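Local coordinates for protein putative polyketide cyclase SMa1630 (PDB 4U13) that is a putative polyketide cyclase with a SnoaL-like domain of the NTF2-like fold, and may close polyketide rings in the pocket of that fold, at residues P7-M12 / F96-G101; M12-D17 / Y61-L66; A33-E38 / V46-W51; L76-V81 / T91-F96. All blocks are in the same frame, centred on the assembly; numbering follows the deposited sequence.

Contact 1 (P7-M12 / F96-G101)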
loop_
_atom_site.group_PDB
_atom_site.type_symbol
_atom_site.label_atom_id
_atom_site.label_comp_id
_atom_site.label_asym_id
_atom_site.label_seq_id
_atom_site.Cartn_x
_atom_site.Cartn_y
_atom_site.Cartn_z
ATOM N N PRO A 7 -9.429 9.779 -6.177
ATOM C CA PRO A 7 -10.491 10.087 -5.198
ATOM C C PRO A 7 -10.284 9.286 -3.893
ATOM O O PRO A 7 -9.835 8.138 -3.927
ATOM C CB PRO A 7 -11.780 9.621 -5.884
ATOM C CG PRO A 7 -11.463 9.452 -7.317
ATOM C CD PRO A 7 -9.965 9.366 -7.486
ATOM N N ASP A 8 -10.611 9.860 -2.744
ATOM C CA ASP A 8 -10.381 9.151 -1.484
ATOM C C ASP A 8 -10.922 7.720 -1.495
ATOM O O ASP A 8 -10.306 6.818 -0.958
ATOM C CB ASP A 8 -11.037 9.891 -0.329
ATOM C CG ASP A 8 -10.268 11.107 0.073
ATOM O OD1 ASP A 8 -9.060 11.145 -0.233
ATOM O OD2 ASP A 8 -10.861 12.017 0.692
ATOM N N ILE A 9 -12.100 7.542 -2.072
ATOM C CA ILE A 9 -12.765 6.276 -2.007
ATOM C C ILE A 9 -12.061 5.171 -2.834
ATOM O O ILE A 9 -12.043 4.015 -2.433
ATOM C CB ILE A 9 -14.249 6.406 -2.379
ATOM C CG1 ILE A 9 -15.018 5.146 -1.962
ATOM C CG2 ILE A 9 -14.405 6.647 -3.862
ATOM C CD1 ILE A 9 -15.067 4.949 -0.459
ATOM N N VAL A 10 -11.498 5.527 -3.987
ATOM C CA VAL A 10 -10.751 4.601 -4.802
ATOM C C VAL A 10 -9.498 4.208 -4.026
ATOM O O VAL A 10 -9.068 3.045 -3.986
ATOM C CB VAL A 10 -10.372 5.247 -6.123
ATOM C CG1 VAL A 10 -9.362 4.392 -6.864
ATOM C CG2 VAL A 10 -11.619 5.455 -6.966
ATOM N N ASN A 11 -8.893 5.174 -3.397
ATOM C CA ASN A 11 -7.729 4.881 -2.574
ATOM C C ASN A 11 -7.990 3.910 -1.403
ATOM O O ASN A 11 -7.127 3.095 -1.026
ATOM C CB ASN A 11 -7.238 6.176 -2.030
ATOM C CG ASN A 11 -5.773 6.203 -1.920
ATOM O OD1 ASN A 11 -5.106 6.694 -2.834
ATOM N ND2 ASN A 11 -5.240 5.670 -0.810
HETATM N N MSE A 12 -9.184 4.014 -0.834
HETATM C CA MSE A 12 -9.617 3.115 0.221
HETATM C C MSE A 12 -9.772 1.694 -0.294
HETATM O O MSE A 12 -9.387 0.756 0.387
HETATM C CB MSE A 12 -10.928 3.670 0.763
HETATM C CG MSE A 12 -11.411 2.962 2.041
HETATM SE SE MSE A 12 -13.199 3.675 2.658
HETATM C CE MSE A 12 -12.657 5.598 2.804
ATOM N N PHE A 96 -13.986 2.667 -12.039
ATOM C CA PHE A 96 -14.827 2.814 -10.867
ATOM C C PHE A 96 -15.895 3.865 -11.135
ATOM O O PHE A 96 -15.585 4.939 -11.647
ATOM C CB PHE A 96 -14.010 3.366 -9.708
ATOM C CG PHE A 96 -12.971 2.425 -9.133
ATOM C CD1 PHE A 96 -11.679 2.346 -9.705
ATOM C CD2 PHE A 96 -13.217 1.717 -7.947
ATOM C CE1 PHE A 96 -10.698 1.524 -9.141
ATOM C CE2 PHE A 96 -12.238 0.931 -7.363
ATOM C CZ PHE A 96 -10.983 0.821 -7.969
ATOM N N THR A 97 -17.129 3.585 -10.742
ATOM C CA THR A 97 -18.186 4.579 -10.726
ATOM C C THR A 97 -18.560 4.848 -9.297
ATOM O O THR A 97 -18.870 3.936 -8.532
ATOM C CB THR A 97 -19.422 4.114 -11.499
ATOM O OG1 THR A 97 -18.999 3.670 -12.799
ATOM C CG2 THR A 97 -20.414 5.233 -11.657
ATOM N N ILE A 98 -18.580 6.132 -8.996
ATOM C CA ILE A 98 -18.722 6.682 -7.671
ATOM C C ILE A 98 -20.076 7.391 -7.591
ATOM O O ILE A 98 -20.291 8.338 -8.319
ATOM C CB ILE A 98 -17.660 7.784 -7.438
ATOM C CG1 ILE A 98 -16.255 7.304 -7.818
ATOM C CG2 ILE A 98 -17.676 8.258 -6.001
ATOM C CD1 ILE A 98 -15.797 6.107 -7.017
ATOM N N LYS A 99 -20.980 6.925 -6.737
ATOM C CA LYS A 99 -22.227 7.628 -6.467
ATOM C C LYS A 99 -22.246 7.836 -4.978
ATOM O O LYS A 99 -22.295 6.865 -4.222
ATOM C CB LYS A 99 -23.446 6.814 -6.920
ATOM N N ASP A 100 -22.113 9.089 -4.556
ATOM C CA ASP A 100 -22.302 9.486 -3.149
ATOM C C ASP A 100 -21.227 8.958 -2.185
ATOM O O ASP A 100 -21.526 8.359 -1.126
ATOM C CB ASP A 100 -23.697 9.074 -2.672
ATOM C CG ASP A 100 -24.784 9.856 -3.363
ATOM O OD1 ASP A 100 -25.088 10.993 -2.926
ATOM O OD2 ASP A 100 -25.321 9.326 -4.351
ATOM N N GLY A 101 -19.971 9.188 -2.555
ATOM C CA GLY A 101 -18.855 8.797 -1.699
ATOM C C GLY A 101 -18.704 7.298 -1.498
ATOM O O GLY A 101 -17.999 6.890 -0.589
#
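Phe-96 offers one face of its ring to Val-10 where the first turns of helix 8-19 settle on the curved sheet of the NTF2-like alpha+beta fold of the SnoaL family. Val-10 CG1 lies 4.2 Å from the centroid of the Phe-96 ring, 21° off the normal, a CH-pi contact shifted toward the CE1 and CZ rim. With CG1 turned opposite the backbone N (chi1 169°), CG2 comes down over the same face, 4.0 Å from Phe-96 CG, so the two methyls sit side by side on that face. Tyr-13, one helical turn on from Val-10, meets Phe-96 edge-to-face, while Ile-103 and Leu-106 pack on it from strand 102-108. Two residues along the strand, Ile-98 again faces the helix and sends CD1 toward the paired branches of Ile-9 and Val-10. The approach of Ile-98 CD1 to Ile-9 CG2, at 3.5 Å, is tighter than ordinary carbon contact, the two side chains sliding past each other in opposite directions; Val-10 CG2 is the looser neighbour, 4.2 Å from Ile-98 CD1. Beyond the strand the chain turns through Asp-100 and Gly-101, both at positive phi, which brings the carbonyl of Gly-101 up against the end of Ile-9. No hydrogen bond joins the two segments, and at this far end the ethyl arm of Ile-9 rests on backbone, its CD1 3.5 Å from Gly-101 O.

Contact 2 (M12-D17 / Y61-L66)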
loop_
_atom_site.group_PDB
_atom_site.type_symbol
_atom_site.label_atom_id
_atom_site.label_comp_id
_atom_site.label_asym_id
_atom_site.label_seq_id
_atom_site.Cartn_x
_atom_site.Cartn_y
_atom_site.Cartn_z
HETATM N N MSE A 12 -9.184 4.014 -0.834
HETATM C CA MSE A 12 -9.617 3.115 0.221
HETATM C C MSE A 12 -9.772 1.694 -0.294
HETATM O O MSE A 12 -9.387 0.756 0.387
HETATM C CB MSE A 12 -10.928 3.670 0.763
HETATM C CG MSE A 12 -11.411 2.962 2.041
HETATM SE SE MSE A 12 -13.199 3.675 2.658
HETATM C CE MSE A 12 -12.657 5.598 2.804
ATOM N N TYR A 13 -10.339 1.534 -1.492
ATOM C CA TYR A 13 -10.391 0.253 -2.150
ATOM C C TYR A 13 -9.022 -0.428 -2.202
ATOM O O TYR A 13 -8.861 -1.538 -1.698
ATOM C CB TYR A 13 -11.002 0.365 -3.554
ATOM C CG TYR A 13 -11.005 -0.968 -4.222
ATOM C CD1 TYR A 13 -12.031 -1.866 -4.010
ATOM C CD2 TYR A 13 -9.908 -1.384 -4.935
ATOM C CE1 TYR A 13 -11.988 -3.130 -4.552
ATOM C CE2 TYR A 13 -9.829 -2.654 -5.477
ATOM C CZ TYR A 13 -10.876 -3.518 -5.280
ATOM O OH TYR A 13 -10.811 -4.796 -5.833
ATOM N N PHE A 14 -8.015 0.243 -2.738
ATOM C CA PHE A 14 -6.708 -0.387 -2.929
ATOM C C PHE A 14 -5.960 -0.611 -1.643
ATOM O O PHE A 14 -5.212 -1.577 -1.540
ATOM C CB PHE A 14 -5.841 0.441 -3.870
ATOM C CG PHE A 14 -6.258 0.299 -5.305
ATOM C CD1 PHE A 14 -6.041 -0.875 -5.959
ATOM C CD2 PHE A 14 -6.927 1.305 -5.957
ATOM C CE1 PHE A 14 -6.428 -1.027 -7.275
ATOM C CE2 PHE A 14 -7.299 1.177 -7.256
ATOM C CZ PHE A 14 -7.083 -0.025 -7.912
ATOM N N ASP A 15 -6.176 0.238 -0.644
ATOM C CA ASP A 15 -5.509 0.073 0.693
ATOM C C ASP A 15 -6.039 -1.165 1.404
ATOM O O ASP A 15 -5.284 -1.969 2.040
ATOM C CB ASP A 15 -5.772 1.266 1.611
ATOM C CG ASP A 15 -4.938 2.530 1.238
ATOM O OD1 ASP A 15 -3.789 2.393 0.770
ATOM O OD2 ASP A 15 -5.419 3.675 1.443
ATOM N N ALA A 16 -7.334 -1.329 1.244
ATOM C CA ALA A 16 -8.034 -2.452 1.843
ATOM C C ALA A 16 -7.784 -3.762 1.120
ATOM O O ALA A 16 -7.571 -4.780 1.761
ATOM C CB ALA A 16 -9.527 -2.163 1.859
ATOM N N ASP A 17 -7.831 -3.716 -0.209
ATOM C CA ASP A 17 -7.437 -4.829 -1.026
ATOM C C ASP A 17 -6.034 -5.264 -0.609
ATOM O O ASP A 17 -5.757 -6.383 -0.279
ATOM C CB ASP A 17 -7.453 -4.395 -2.492
ATOM C CG ASP A 17 -7.224 -5.537 -3.461
ATOM O OD1 ASP A 17 -7.525 -6.683 -3.105
ATOM O OD2 ASP A 17 -6.792 -5.289 -4.617
ATOM N N TYR A 61 -2.821 -12.229 -4.865
ATOM C CA TYR A 61 -2.329 -11.179 -5.766
ATOM C C TYR A 61 -2.031 -9.877 -5.041
ATOM O O TYR A 61 -2.589 -9.606 -4.009
ATOM C CB TYR A 61 -3.367 -10.862 -6.850
ATOM C CG TYR A 61 -4.675 -10.304 -6.274
ATOM C CD1 TYR A 61 -5.703 -11.154 -5.885
ATOM C CD2 TYR A 61 -4.853 -8.940 -6.103
ATOM C CE1 TYR A 61 -6.862 -10.663 -5.344
ATOM C CE2 TYR A 61 -6.044 -8.423 -5.591
ATOM C CZ TYR A 61 -7.055 -9.288 -5.182
ATOM O OH TYR A 61 -8.273 -8.806 -4.656
ATOM N N VAL A 62 -1.214 -9.058 -5.683
ATOM C CA VAL A 62 -1.022 -7.675 -5.363
ATOM C C VAL A 62 -1.503 -6.819 -6.599
ATOM O O VAL A 62 -1.035 -7.030 -7.702
ATOM C CB VAL A 62 0.496 -7.489 -5.040
ATOM C CG1 VAL A 62 0.982 -6.039 -5.147
ATOM C CG2 VAL A 62 0.843 -8.053 -3.657
ATOM N N ALA A 63 -2.439 -5.876 -6.402
ATOM C CA ALA A 63 -2.808 -4.843 -7.372
ATOM C C ALA A 63 -2.167 -3.523 -7.009
ATOM O O ALA A 63 -2.428 -2.976 -5.970
ATOM C CB ALA A 63 -4.305 -4.655 -7.427
ATOM N N GLU A 64 -1.332 -2.981 -7.887
ATOM C CA GLU A 64 -0.585 -1.781 -7.584
ATOM C C GLU A 64 -1.003 -0.676 -8.576
ATOM O O GLU A 64 -0.660 -0.773 -9.737
ATOM C CB GLU A 64 0.907 -2.110 -7.677
ATOM C CG GLU A 64 1.821 -0.899 -7.806
ATOM C CD GLU A 64 3.282 -1.265 -8.043
ATOM O OE1 GLU A 64 3.599 -2.368 -8.597
ATOM O OE2 GLU A 64 4.124 -0.398 -7.715
ATOM N N PRO A 65 -1.756 0.356 -8.131
ATOM C CA PRO A 65 -2.104 1.414 -9.072
ATOM C C PRO A 65 -0.860 2.095 -9.678
ATOM O O PRO A 65 0.106 2.357 -8.961
ATOM C CB PRO A 65 -2.881 2.403 -8.229
ATOM C CG PRO A 65 -3.275 1.651 -7.000
ATOM C CD PRO A 65 -2.230 0.644 -6.769
ATOM N N LEU A 66 -0.878 2.306 -11.001
ATOM C CA LEU A 66 0.235 2.910 -11.723
ATOM C C LEU A 66 -0.080 4.298 -12.285
ATOM O O LEU A 66 0.813 5.089 -12.443
ATOM C CB LEU A 66 0.619 2.045 -12.921
ATOM C CG LEU A 66 1.120 0.635 -12.620
ATOM C CD1 LEU A 66 1.491 -0.062 -13.930
ATOM C CD2 LEU A 66 2.291 0.682 -11.637
HETATM O O HOH W 1 -3.801 -5.311 -3.865
#
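Asp-17 extends its carboxylate toward Tyr-61 because CG stands opposite the backbone N (chi1 -173°), and Tyr-61 meets it by placing its own CG between the backbone N and the carbonyl carbon (chi1 63°), which folds the ring back toward the helix. The phenol OH of Tyr-61 then gives a short but weak hydrogen bond of 2.7 Å to Asp-17 OD1. That oxygen has a second donor in the indole NH of Trp-52, and Lys-56 links the same two residues, bonding to the main-chain O of Asp-17 and lying against the Tyr-61 ring as a cation-pi partner. The other oxygen reaches the strand through water 1, which accepts from Ala-63 N at 2.9 Å and donates weakly to Asp-17 OD2 at 3.1 Å. These links tie helix 8-19 to the start of strand 62-71, an outermost strand of the NTF2-like sheet within the chain, the two running roughly antiparallel. One turn earlier in the helix the contact becomes apolar. Pro-65 CG sits over the centre of the Phe-14 ring, 3.7 Å from its centroid and 12° off the normal, a CH-pi contact, while Tyr-13 CD2 covers the opposite face. An alanine in place of Phe-14 would remove this filling and is likely to leave a gap between Tyr-13 and Pro-65. Ala-63 CB touches the ring margin, 4.2 Å from Phe-14 CE1.

Contact 3 (A33-E38 / V46-W51)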
loop_
_atom_site.group_PDB
_atom_site.type_symbol
_atom_site.label_atom_id
_atom_site.label_comp_id
_atom_site.label_asym_id
_atom_site.label_seq_id
_atom_site.Cartn_x
_atom_site.Cartn_y
_atom_site.Cartn_z
ATOM N N ALA A 33 -24.179 -2.249 -5.248
ATOM C CA ALA A 33 -23.035 -2.095 -6.162
ATOM C C ALA A 33 -22.807 -3.329 -7.023
ATOM O O ALA A 33 -23.224 -4.428 -6.676
ATOM C CB ALA A 33 -21.775 -1.809 -5.384
ATOM N N VAL A 34 -22.125 -3.130 -8.149
ATOM C CA VAL A 34 -21.751 -4.208 -9.048
ATOM C C VAL A 34 -20.254 -4.193 -9.345
ATOM O O VAL A 34 -19.673 -3.149 -9.575
ATOM C CB VAL A 34 -22.415 -4.063 -10.425
ATOM C CG1 VAL A 34 -21.985 -5.206 -11.355
ATOM C CG2 VAL A 34 -23.912 -4.045 -10.281
ATOM N N VAL A 35 -19.683 -5.388 -9.378
ATOM C CA VAL A 35 -18.360 -5.655 -9.856
ATOM C C VAL A 35 -18.484 -6.637 -11.017
ATOM O O VAL A 35 -19.121 -7.715 -10.858
ATOM C CB VAL A 35 -17.517 -6.324 -8.776
ATOM C CG1 VAL A 35 -16.216 -6.859 -9.359
ATOM C CG2 VAL A 35 -17.252 -5.347 -7.647
ATOM N N GLU A 36 -17.893 -6.253 -12.167
ATOM C CA GLU A 36 -17.666 -7.143 -13.294
ATOM C C GLU A 36 -16.188 -7.477 -13.446
ATOM O O GLU A 36 -15.375 -6.592 -13.601
ATOM C CB GLU A 36 -18.193 -6.492 -14.555
ATOM C CG GLU A 36 -19.579 -5.904 -14.360
ATOM N N ASP A 37 -15.846 -8.763 -13.414
ATOM C CA ASP A 37 -14.445 -9.224 -13.489
ATOM C C ASP A 37 -14.400 -10.642 -14.023
ATOM O O ASP A 37 -15.275 -11.440 -13.701
ATOM C CB ASP A 37 -13.826 -9.236 -12.064
ATOM C CG ASP A 37 -12.313 -9.719 -12.019
ATOM O OD1 ASP A 37 -11.405 -9.165 -12.730
ATOM O OD2 ASP A 37 -12.022 -10.668 -11.232
ATOM N N GLU A 38 -13.352 -10.964 -14.784
ATOM C CA GLU A 38 -13.016 -12.347 -15.208
ATOM C C GLU A 38 -14.219 -13.087 -15.821
ATOM O O GLU A 38 -14.493 -14.216 -15.439
ATOM C CB GLU A 38 -12.385 -13.143 -14.027
ATOM C CG GLU A 38 -10.991 -12.644 -13.590
ATOM C CD GLU A 38 -10.468 -13.205 -12.243
ATOM O OE1 GLU A 38 -11.179 -13.959 -11.527
ATOM O OE2 GLU A 38 -9.309 -12.885 -11.891
ATOM N N VAL A 46 -22.727 -8.762 -0.679
ATOM C CA VAL A 46 -22.394 -10.129 -0.290
ATOM C C VAL A 46 -21.572 -10.849 -1.373
ATOM O O VAL A 46 -20.511 -11.466 -1.088
ATOM C CB VAL A 46 -23.638 -10.977 0.035
ATOM C CG1 VAL A 46 -23.194 -12.367 0.524
ATOM C CG2 VAL A 46 -24.520 -10.294 1.100
ATOM N N ALA A 47 -22.077 -10.793 -2.606
ATOM C CA ALA A 47 -21.381 -11.383 -3.763
ATOM C C ALA A 47 -19.994 -10.736 -3.948
ATOM O O ALA A 47 -19.035 -11.391 -4.349
ATOM C CB ALA A 47 -22.206 -11.208 -5.042
ATOM N N ILE A 48 -19.900 -9.437 -3.712
ATOM C CA ILE A 48 -18.640 -8.806 -3.911
ATOM C C ILE A 48 -17.594 -9.363 -2.923
ATOM O O ILE A 48 -16.421 -9.657 -3.297
ATOM C CB ILE A 48 -18.800 -7.290 -3.829
ATOM C CG1 ILE A 48 -19.567 -6.764 -5.052
ATOM C CG2 ILE A 48 -17.452 -6.617 -3.812
ATOM C CD1 ILE A 48 -20.002 -5.319 -4.929
ATOM N N LEU A 49 -17.989 -9.503 -1.662
ATOM C CA LEU A 49 -17.073 -10.071 -0.682
ATOM C C LEU A 49 -16.667 -11.485 -1.050
ATOM O O LEU A 49 -15.523 -11.907 -0.808
ATOM C CB LEU A 49 -17.675 -10.057 0.719
ATOM C CG LEU A 49 -17.514 -8.797 1.558
ATOM C CD1 LEU A 49 -18.338 -8.930 2.821
ATOM C CD2 LEU A 49 -16.053 -8.568 1.933
ATOM N N ARG A 50 -17.617 -12.252 -1.579
ATOM C CA ARG A 50 -17.329 -13.650 -1.952
ATOM C C ARG A 50 -16.298 -13.650 -3.033
ATOM O O ARG A 50 -15.344 -14.407 -2.996
ATOM C CB ARG A 50 -18.586 -14.403 -2.414
ATOM C CG ARG A 50 -19.530 -14.749 -1.247
ATOM C CD ARG A 50 -20.581 -15.816 -1.562
ATOM N NE ARG A 50 -21.282 -15.610 -2.820
ATOM C CZ ARG A 50 -22.060 -16.512 -3.407
ATOM N NH1 ARG A 50 -22.637 -16.208 -4.575
ATOM N NH2 ARG A 50 -22.262 -17.711 -2.845
ATOM N N TRP A 51 -16.493 -12.744 -3.970
ATOM C CA TRP A 51 -15.648 -12.641 -5.090
ATOM C C TRP A 51 -14.217 -12.274 -4.672
ATOM O O TRP A 51 -13.249 -12.877 -5.200
ATOM C CB TRP A 51 -16.201 -11.585 -6.006
ATOM C CG TRP A 51 -15.169 -11.030 -6.971
ATOM C CD1 TRP A 51 -14.693 -11.631 -8.102
ATOM C CD2 TRP A 51 -14.528 -9.770 -6.879
ATOM N NE1 TRP A 51 -13.768 -10.809 -8.724
ATOM C CE2 TRP A 51 -13.648 -9.658 -7.995
ATOM C CE3 TRP A 51 -14.586 -8.721 -5.957
ATOM C CZ2 TRP A 51 -12.867 -8.516 -8.226
ATOM C CZ3 TRP A 51 -13.765 -7.591 -6.163
ATOM C CH2 TRP A 51 -12.930 -7.500 -7.289
#
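Trp-51 lies with its indole across Val-35, the two side chains at about a right angle. Val-35 CG1 points into the six-membered ring, 3.8 Å from the centroid of that Trp-51 ring and only 7° off its normal, a CH-pi contact from over the face. The edge of the same indole is held by Asp-37: Trp-51 NE1 donates to Asp-37 OD2 at 3.1 Å, with the acceptor almost exactly in the ring plane. The carboxylate is turned steeply against the indole and takes the bond on the anti side of OD2, from a donor 28° out of its plane. With CG opposite the backbone N (chi1 180°), Asp-37 places OD2 at that edge. Val-35 divides its branches, since CG2 turns to Ile-48 and lies 3.8 Å from Ile-48 CG1. The tip of that isoleucine, CD1, runs on to Ala-33, 4.0 Å from Ala-33 CB. A leucine in place of Trp-51 would probably leave Asp-37 OD2 without its NH partner and Val-35 CG1 without a flat surface to rest on. The ring of His-42 also meets the indole, their planes well short of perpendicular. The hairpin 33-37/40-43 followed directly by helix 44-59, which packs back on its first strand, is part of the NTF2-like SnoaL fold.

Contact 4 (L76-V81 / T91-F96)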
loop_
_atom_site.group_PDB
_atom_site.type_symbol
_atom_site.label_atom_id
_atom_site.label_comp_id
_atom_site.label_asym_id
_atom_site.label_seq_id
_atom_site.Cartn_x
_atom_site.Cartn_y
_atom_site.Cartn_z
ATOM N N LEU A 76 -10.670 5.914 -13.684
ATOM C CA LEU A 76 -10.025 4.860 -14.445
ATOM C C LEU A 76 -8.606 4.702 -13.988
ATOM O O LEU A 76 -7.806 5.629 -14.123
ATOM C CB LEU A 76 -9.989 5.216 -15.914
ATOM C CG LEU A 76 -11.171 4.726 -16.743
ATOM C CD1 LEU A 76 -12.490 5.262 -16.200
ATOM C CD2 LEU A 76 -10.979 5.139 -18.211
ATOM N N VAL A 77 -8.280 3.505 -13.501
ATOM C CA VAL A 77 -6.999 3.249 -12.903
ATOM C C VAL A 77 -6.352 2.057 -13.586
ATOM O O VAL A 77 -6.956 0.992 -13.734
ATOM C CB VAL A 77 -7.148 3.024 -11.360
ATOM C CG1 VAL A 77 -5.816 2.795 -10.666
ATOM C CG2 VAL A 77 -7.748 4.232 -10.707
ATOM N N ARG A 78 -5.130 2.256 -14.052
ATOM C CA ARG A 78 -4.332 1.169 -14.556
ATOM C C ARG A 78 -3.598 0.572 -13.362
ATOM O O ARG A 78 -2.898 1.314 -12.600
ATOM C CB ARG A 78 -3.332 1.625 -15.606
ATOM C CG ARG A 78 -3.986 1.953 -16.935
ATOM C CD ARG A 78 -2.950 2.519 -17.910
ATOM N NE ARG A 78 -1.853 1.552 -18.183
ATOM C CZ ARG A 78 -1.851 0.657 -19.186
ATOM N NH1 ARG A 78 -2.902 0.579 -19.996
ATOM N NH2 ARG A 78 -0.809 -0.167 -19.357
ATOM N N ALA A 79 -3.721 -0.752 -13.190
ATOM C CA ALA A 79 -3.041 -1.369 -12.082
ATOM C C ALA A 79 -2.256 -2.607 -12.478
ATOM O O ALA A 79 -2.698 -3.420 -13.295
ATOM C CB ALA A 79 -4.032 -1.649 -10.957
ATOM N N LYS A 80 -1.050 -2.728 -11.941
ATOM C CA LYS A 80 -0.239 -3.890 -12.234
ATOM C C LYS A 80 -0.697 -4.941 -11.255
ATOM O O LYS A 80 -0.737 -4.731 -10.058
ATOM C CB LYS A 80 1.242 -3.624 -12.102
ATOM C CG LYS A 80 2.057 -4.776 -12.687
ATOM C CD LYS A 80 3.564 -4.604 -12.472
ATOM C CE LYS A 80 3.961 -4.953 -11.049
ATOM N NZ LYS A 80 5.192 -4.223 -10.636
ATOM N N VAL A 81 -1.116 -6.060 -11.793
ATOM C CA VAL A 81 -1.565 -7.186 -10.976
ATOM C C VAL A 81 -0.535 -8.301 -11.054
ATOM O O VAL A 81 -0.137 -8.718 -12.121
ATOM C CB VAL A 81 -2.931 -7.687 -11.444
ATOM C CG1 VAL A 81 -3.378 -8.806 -10.577
ATOM C CG2 VAL A 81 -3.889 -6.511 -11.396
ATOM N N THR A 91 -1.206 -6.004 -16.618
ATOM C CA THR A 91 -1.702 -4.685 -16.338
ATOM C C THR A 91 -3.141 -4.591 -16.714
ATOM O O THR A 91 -3.498 -4.961 -17.784
ATOM C CB THR A 91 -0.917 -3.605 -17.035
ATOM O OG1 THR A 91 0.398 -3.559 -16.482
ATOM C CG2 THR A 91 -1.535 -2.276 -16.691
ATOM N N LEU A 92 -3.970 -4.044 -15.818
ATOM C CA LEU A 92 -5.426 -4.003 -16.006
ATOM C C LEU A 92 -5.971 -2.623 -15.740
ATOM O O LEU A 92 -5.379 -1.859 -15.009
ATOM C CB LEU A 92 -6.120 -4.968 -15.011
ATOM C CG LEU A 92 -5.961 -6.452 -15.318
ATOM C CD1 LEU A 92 -6.436 -7.357 -14.182
ATOM C CD2 LEU A 92 -6.722 -6.743 -16.607
ATOM N N THR A 93 -7.137 -2.353 -16.307
ATOM C CA THR A 93 -7.836 -1.127 -16.054
ATOM C C THR A 93 -9.014 -1.362 -15.146
ATOM O O THR A 93 -9.897 -2.144 -15.453
ATOM C CB THR A 93 -8.314 -0.451 -17.362
ATOM O OG1 THR A 93 -7.170 -0.133 -18.168
ATOM C CG2 THR A 93 -9.075 0.863 -17.042
ATOM N N TYR A 94 -8.981 -0.684 -14.009
ATOM C CA TYR A 94 -10.089 -0.667 -13.058
ATOM C C TYR A 94 -10.954 0.594 -13.272
ATOM O O TYR A 94 -10.494 1.705 -12.996
ATOM C CB TYR A 94 -9.526 -0.653 -11.626
ATOM C CG TYR A 94 -8.995 -1.979 -11.064
ATOM C CD1 TYR A 94 -7.986 -2.718 -11.728
ATOM C CD2 TYR A 94 -9.482 -2.478 -9.855
ATOM C CE1 TYR A 94 -7.495 -3.919 -11.211
ATOM C CE2 TYR A 94 -8.998 -3.669 -9.314
ATOM C CZ TYR A 94 -8.000 -4.389 -9.989
ATOM O OH TYR A 94 -7.521 -5.556 -9.432
ATOM N N SER A 95 -12.184 0.422 -13.748
ATOM C CA SER A 95 -13.098 1.557 -13.933
ATOM C C SER A 95 -14.095 1.639 -12.834
ATOM O O SER A 95 -14.967 0.821 -12.730
ATOM C CB SER A 95 -13.869 1.458 -15.260
ATOM O OG SER A 95 -12.953 1.443 -16.334
ATOM N N PHE A 96 -13.986 2.667 -12.039
ATOM C CA PHE A 96 -14.827 2.814 -10.867
ATOM C C PHE A 96 -15.895 3.865 -11.135
ATOM O O PHE A 96 -15.585 4.939 -11.647
ATOM C CB PHE A 96 -14.010 3.366 -9.708
ATOM C CG PHE A 96 -12.971 2.425 -9.133
ATOM C CD1 PHE A 96 -11.679 2.346 -9.705
ATOM C CD2 PHE A 96 -13.217 1.717 -7.947
ATOM C CE1 PHE A 96 -10.698 1.524 -9.141
ATOM C CE2 PHE A 96 -12.238 0.931 -7.363
ATOM C CZ PHE A 96 -10.983 0.821 -7.969
HETATM O O HOH W 2 1.844 -0.969 -18.043
#
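Val-77 and Tyr-94 form one of the two hydrogen-bonded pairs between 76-81 and 91-96, in the antiparallel hairpin of strands 74-82 and 90-99 of the curved NTF2-like sheet. Each residue gives and takes: Tyr-94 N reaches Val-77 O at 2.6 Å, and Val-77 N returns a bond of 2.9 Å to Tyr-94 O. Ala-79 and Leu-92 repeat the exchange two residues on, Ala-79 N donating to Leu-92 O at 2.7 Å and Leu-92 N to Ala-79 O. The carbonyls also receive CA-H contacts from the non-hydrogen-bonded pairs; the shortest has Arg-78 CA 3.2 Å from Leu-92 O. In the other direction the main chain of Arg-78 bonds to strand 62-71, at Leu-66 and Glu-67, and Lys-80 pairs there with Glu-64. Lys-80 NZ finds its mates outside the hairpin: a salt bridge to Glu-64 and a hydrogen bond to Gln-2 of the second subunit. On the face with Ala-79 and Val-77, Tyr-94 reaches diagonally over the partner strand, its CE1 4.1 Å from Ala-79 CB, and Val-81 CG2 comes to the edge of its ring. On the opposite face Arg-78 bends at chi3 (61°) and lays its guanidinium over Thr-91 CG2. Water 2, in the guanidinium plane, accepts from Arg-78 NH2 at 3.1 Å and meets Thr-91 OG1 weakly at 3.4 Å.

Overall arrangement
All four contacts build on one mixed sheet. Contacts 1 and 2 use successive turns of helix 8-19, about 13 Å apart between centres, and share Met-12; contact 4 joins contact 1 through Phe-96 and lies about 10 Å, centre to centre, from contact 2, whose strand 62-71 neighbours 74-82. Contact 3, about 16 Å centre to centre from each of the others, sits across the chain's centre from contacts 2 and 4, yet Tyr-13 OH touches Trp-51 CH2. Along the chain, contact 1 spans the other three, contact 2 spans contact 3, and contact 4 follows both. Two helices are thereby packed against one curved sheet, as in NTF2-like proteins, whose pocket usually lies between the helices and the concave face of the sheet.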